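Local coordinates for HAT1-interacting factor 1 (Saccharomyces cerevisiae, PDB 4NQ0), which chaperones histones H3 and H4 as a nuclear component of the HAT-B acetyltransferase complex and contributes to chromatin assembly and telomere silencing, at residues A[280-291]-A[304-315]. Residues are numbered along the deposited sequence; the frame is centred on the assembly and turned at random.
Sequences IQAEFLVCDALR and RFKHAKALLEKH
Antiparallel packing of neighbouring helices, as in the TPR fold, joins Glu-283 and Cys-287 of helix 273-290 to Arg-304, His-307 and Ala-308 of helix 298-316, within the region that binds the H2A-H2B dimer. The segment axes run 149° apart and approach to 9.8 Å. Glu-283, bent at its second torsion (chi2 -84°), lifts its carboxylate to two donors, one for each oxygen. Glu-283 OE1 takes a salt-bridged hydrogen bond from Arg-304 NH2 (2.9 Å), well off straight, with carboxylate and guanidinium planes 38° apart. His-307 NE2 reaches Glu-283 OE2 at 3.2 Å along a straighter line, the oxygen lying near the ring plane while the donor sits above the carboxylate plane. Phe-173 stacks on the imidazole, and the carbonyl of Leu-170 takes NH1 of Arg-304. Replacing Glu-283 by alanine would probably leave the buried guanidinium of Arg-304 without this countercharge and His-307 NE2 without this acceptor. Leu-311 CD2 packs against Glu-283 CG at 3.5 Å, the two side chains crossing at about a right angle. Further along, Ile-280 sends CD1 to Leu-311 and CG2 to Leu-312 CD2 (3.5 Å). At the other end, Leu-290 CD2 lies across the aliphatic part of Arg-304, and the edge of Phe-305 faces the carbonyl of Cys-287. Where the backbones come nearest, Cys-287 SG sits beside that ring edge and meets Ala-308 CB at 3.4 Å.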
loop_
_atom_site.group_PDB
_atom_site.type_symbol
_atom_site.label_atom_id
_atom_site.label_comp_id
_atom_site.label_asym_id
_atom_site.label_seq_id
_atom_site.Cartn_x
_atom_site.Cartn_y
_atom_site.Cartn_z
ATOM N N ILE A 280 3.238 -10.082 8.955
ATOM C CA ILE A 280 3.428 -11.367 8.281
ATOM C C ILE A 280 3.018 -11.272 6.821
ATOM O O ILE A 280 3.718 -11.754 5.936
ATOM C CB ILE A 280 2.604 -12.505 8.950
ATOM C CG1 ILE A 280 3.079 -12.777 10.388
ATOM C CG2 ILE A 280 2.688 -13.785 8.128
ATOM C CD1 ILE A 280 4.494 -13.229 10.486
ATOM N N GLN A 281 1.872 -10.655 6.570
ATOM C CA GLN A 281 1.407 -10.438 5.201
ATOM C C GLN A 281 2.427 -9.667 4.343
ATOM O O GLN A 281 2.710 -10.052 3.213
ATOM C CB GLN A 281 0.069 -9.697 5.215
ATOM C CG GLN A 281 -0.412 -9.306 3.827
ATOM C CD GLN A 281 -1.741 -8.596 3.835
ATOM O OE1 GLN A 281 -2.000 -7.727 4.671
ATOM N NE2 GLN A 281 -2.584 -8.942 2.875
ATOM N N ALA A 282 2.968 -8.581 4.889
ATOM C CA ALA A 282 3.955 -7.751 4.186
ATOM C C ALA A 282 5.269 -8.511 3.900
ATOM O O ALA A 282 5.840 -8.400 2.805
ATOM C CB ALA A 282 4.240 -6.492 4.986
ATOM N N GLU A 283 5.734 -9.289 4.876
ATOM C CA GLU A 283 6.905 -10.148 4.670
ATOM C C GLU A 283 6.685 -11.112 3.526
ATOM O O GLU A 283 7.574 -11.299 2.704
ATOM C CB GLU A 283 7.251 -10.947 5.919
ATOM C CG GLU A 283 7.683 -10.109 7.112
ATOM C CD GLU A 283 9.157 -9.736 7.108
ATOM O OE1 GLU A 283 9.824 -9.890 6.052
ATOM O OE2 GLU A 283 9.635 -9.279 8.183
ATOM N N PHE A 284 5.503 -11.720 3.452
ATOM C CA PHE A 284 5.231 -12.676 2.366
ATOM C C PHE A 284 5.150 -11.979 1.011
ATOM O O PHE A 284 5.655 -12.501 -0.002
ATOM C CB PHE A 284 3.947 -13.469 2.624
ATOM C CG PHE A 284 3.497 -14.285 1.441
ATOM C CD1 PHE A 284 4.150 -15.458 1.103
ATOM C CD2 PHE A 284 2.438 -13.862 0.657
ATOM C CE1 PHE A 284 3.759 -16.200 -0.006
ATOM C CE2 PHE A 284 2.027 -14.600 -0.448
ATOM C CZ PHE A 284 2.692 -15.771 -0.780
ATOM N N LEU A 285 4.502 -10.815 0.972
ATOM C CA LEU A 285 4.358 -10.087 -0.297
ATOM C C LEU A 285 5.714 -9.664 -0.860
ATOM O O LEU A 285 5.928 -9.715 -2.065
ATOM C CB LEU A 285 3.420 -8.883 -0.134
ATOM C CG LEU A 285 1.942 -9.206 0.113
ATOM C CD1 LEU A 285 1.177 -7.948 0.560
ATOM C CD2 LEU A 285 1.275 -9.827 -1.117
ATOM N N VAL A 286 6.625 -9.261 0.015
ATOM C CA VAL A 286 8.017 -9.002 -0.357
ATOM C C VAL A 286 8.625 -10.198 -1.094
ATOM O O VAL A 286 9.176 -10.041 -2.183
ATOM C CB VAL A 286 8.873 -8.663 0.880
ATOM C CG1 VAL A 286 10.379 -8.799 0.573
ATOM C CG2 VAL A 286 8.535 -7.253 1.396
ATOM N N CYS A 287 8.494 -11.390 -0.510
ATOM C CA CYS A 287 9.028 -12.617 -1.104
ATOM C C CYS A 287 8.367 -12.977 -2.424
ATOM O O CYS A 287 9.043 -13.424 -3.360
ATOM C CB CYS A 287 8.889 -13.789 -0.124
ATOM S SG CYS A 287 9.875 -13.531 1.361
ATOM N N ASP A 288 7.053 -12.789 -2.498
ATOM C CA ASP A 288 6.315 -13.113 -3.703
ATOM C C ASP A 288 6.724 -12.211 -4.875
ATOM O O ASP A 288 6.830 -12.680 -5.998
ATOM C CB ASP A 288 4.803 -13.025 -3.477
ATOM C CG ASP A 288 4.032 -13.942 -4.411
ATOM O OD1 ASP A 288 4.146 -15.172 -4.250
ATOM O OD2 ASP A 288 3.320 -13.433 -5.301
ATOM N N ALA A 289 6.950 -10.933 -4.610
ATOM C CA ALA A 289 7.439 -10.019 -5.631
ATOM C C ALA A 289 8.906 -10.313 -5.953
ATOM O O ALA A 289 9.297 -10.307 -7.113
ATOM C CB ALA A 289 7.272 -8.582 -5.181
ATOM N N LEU A 290 9.692 -10.589 -4.915
ATOM C CA LEU A 290 11.116 -10.889 -5.038
ATOM C C LEU A 290 11.429 -12.043 -5.979
ATOM O O LEU A 290 12.475 -12.041 -6.625
ATOM C CB LEU A 290 11.702 -11.181 -3.652
ATOM C CG LEU A 290 13.201 -11.108 -3.384
ATOM C CD1 LEU A 290 13.840 -9.871 -3.989
ATOM C CD2 LEU A 290 13.428 -11.145 -1.864
ATOM N N ARG A 291 10.539 -13.026 -6.081
ATOM C CA ARG A 291 10.804 -14.137 -7.007
ATOM C C ARG A 291 10.857 -13.692 -8.472
ATOM O O ARG A 291 11.537 -14.316 -9.274
ATOM C CB ARG A 291 9.829 -15.298 -6.800
ATOM C CG ARG A 291 8.400 -14.995 -7.136
ATOM C CD ARG A 291 7.437 -15.901 -6.362
ATOM N NE ARG A 291 7.277 -17.184 -7.039
ATOM C CZ ARG A 291 6.140 -17.646 -7.564
ATOM N NH1 ARG A 291 5.006 -16.955 -7.474
ATOM N NH2 ARG A 291 6.136 -18.827 -8.171
ATOM N N ARG A 304 16.528 -13.424 2.234
ATOM C CA ARG A 304 15.213 -12.849 2.570
ATOM C C ARG A 304 14.153 -13.939 2.672
ATOM O O ARG A 304 13.318 -13.908 3.579
ATOM C CB ARG A 304 14.767 -11.791 1.552
ATOM C CG ARG A 304 13.524 -11.011 1.978
ATOM C CD ARG A 304 13.881 -9.922 2.982
ATOM N NE ARG A 304 12.714 -9.368 3.679
ATOM C CZ ARG A 304 12.712 -8.263 4.425
ATOM N NH1 ARG A 304 13.811 -7.517 4.554
ATOM N NH2 ARG A 304 11.584 -7.881 5.035
ATOM N N PHE A 305 14.171 -14.892 1.744
ATOM C CA PHE A 305 13.238 -16.008 1.815
ATOM C C PHE A 305 13.371 -16.771 3.141
ATOM O O PHE A 305 12.372 -17.101 3.773
ATOM C CB PHE A 305 13.437 -16.996 0.660
ATOM C CG PHE A 305 13.148 -16.436 -0.705
ATOM C CD1 PHE A 305 12.217 -15.438 -0.891
ATOM C CD2 PHE A 305 13.790 -16.954 -1.817
ATOM C CE1 PHE A 305 11.956 -14.940 -2.133
ATOM C CE2 PHE A 305 13.533 -16.461 -3.073
ATOM C CZ PHE A 305 12.606 -15.451 -3.239
ATOM N N LYS A 306 14.600 -17.051 3.558
ATOM C CA LYS A 306 14.819 -17.816 4.782
ATOM C C LYS A 306 14.396 -17.034 6.015
ATOM O O LYS A 306 13.909 -17.606 6.986
ATOM C CB LYS A 306 16.284 -18.228 4.900
ATOM C CG LYS A 306 16.650 -19.358 3.956
ATOM C CD LYS A 306 18.158 -19.529 3.863
ATOM C CE LYS A 306 18.526 -20.693 2.960
ATOM N NZ LYS A 306 19.980 -20.686 2.634
ATOM N N HIS A 307 14.602 -15.728 5.975
ATOM C CA HIS A 307 14.116 -14.858 7.028
ATOM C C HIS A 307 12.587 -14.961 7.159
ATOM O O HIS A 307 12.056 -15.068 8.256
ATOM C CB HIS A 307 14.538 -13.418 6.735
ATOM C CG HIS A 307 13.774 -12.395 7.510
ATOM N ND1 HIS A 307 14.091 -12.054 8.807
ATOM C CD2 HIS A 307 12.694 -11.650 7.174
ATOM C CE1 HIS A 307 13.241 -11.136 9.235
ATOM N NE2 HIS A 307 12.387 -10.871 8.262
ATOM N N ALA A 308 11.890 -14.925 6.029
ATOM C CA ALA A 308 10.440 -14.937 6.022
ATOM C C ALA A 308 9.920 -16.314 6.447
ATOM O O ALA A 308 8.963 -16.403 7.210
ATOM C CB ALA A 308 9.906 -14.543 4.630
ATOM N N LYS A 309 10.564 -17.374 5.957
ATOM C CA LYS A 309 10.254 -18.747 6.377
ATOM C C LYS A 309 10.337 -18.922 7.901
ATOM O O LYS A 309 9.422 -19.451 8.507
ATOM C CB LYS A 309 11.188 -19.729 5.683
ATOM C CG LYS A 309 11.057 -21.179 6.128
ATOM C CD LYS A 309 11.992 -22.069 5.322
ATOM C CE LYS A 309 11.985 -23.503 5.852
ATOM N NZ LYS A 309 12.864 -24.382 5.061
ATOM N N ALA A 310 11.415 -18.440 8.508
ATOM C CA ALA A 310 11.598 -18.538 9.953
ATOM C C ALA A 310 10.500 -17.807 10.689
ATOM O O ALA A 310 9.962 -18.308 11.669
ATOM C CB ALA A 310 12.960 -17.980 10.365
ATOM N N LEU A 311 10.175 -16.613 10.208
ATOM C CA LEU A 311 9.137 -15.807 10.813
ATOM C C LEU A 311 7.771 -16.499 10.778
ATOM O O LEU A 311 7.066 -16.519 11.784
ATOM C CB LEU A 311 9.050 -14.465 10.109
ATOM C CG LEU A 311 8.059 -13.503 10.755
ATOM C CD1 LEU A 311 8.463 -13.221 12.208
ATOM C CD2 LEU A 311 7.976 -12.223 9.942
ATOM N N LEU A 312 7.410 -17.046 9.616
ATOM C CA LEU A 312 6.127 -17.723 9.435
ATOM C C LEU A 312 6.073 -19.033 10.200
ATOM O O LEU A 312 5.023 -19.387 10.747
ATOM C CB LEU A 312 5.825 -17.978 7.955
ATOM C CG LEU A 312 5.011 -16.882 7.260
ATOM C CD1 LEU A 312 5.388 -16.783 5.783
ATOM C CD2 LEU A 312 3.518 -17.142 7.413
ATOM N N GLU A 313 7.197 -19.754 10.228
ATOM C CA GLU A 313 7.284 -20.971 11.024
ATOM C C GLU A 313 6.998 -20.641 12.485
ATOM O O GLU A 313 6.206 -21.318 13.119
ATOM C CB GLU A 313 8.648 -21.647 10.871
ATOM C CG GLU A 313 8.789 -22.441 9.571
ATOM C CD GLU A 313 10.187 -23.006 9.355
ATOM O OE1 GLU A 313 11.143 -22.531 10.005
ATOM O OE2 GLU A 313 10.332 -23.937 8.533
ATOM N N LYS A 314 7.613 -19.577 12.999
ATOM C CA LYS A 314 7.416 -19.174 14.391
ATOM C C LYS A 314 5.966 -18.794 14.669
ATOM O O LYS A 314 5.416 -19.127 15.718
ATOM C CB LYS A 314 8.325 -17.996 14.741
ATOM C CG LYS A 314 8.487 -17.743 16.240
ATOM C CD LYS A 314 8.844 -16.287 16.527
ATOM N N HIS A 315 5.360 -18.081 13.725
ATOM C CA HIS A 315 3.959 -17.693 13.824
ATOM C C HIS A 315 3.025 -18.918 13.890
ATOM O O HIS A 315 2.032 -18.917 14.627
ATOM C CB HIS A 315 3.590 -16.798 12.634
ATOM C CG HIS A 315 2.213 -16.228 12.707
ATOM N ND1 HIS A 315 1.786 -15.455 13.764
ATOM C CD2 HIS A 315 1.165 -16.312 11.854
ATOM C CE1 HIS A 315 0.531 -15.095 13.564
ATOM N NE2 HIS A 315 0.133 -15.598 12.410
#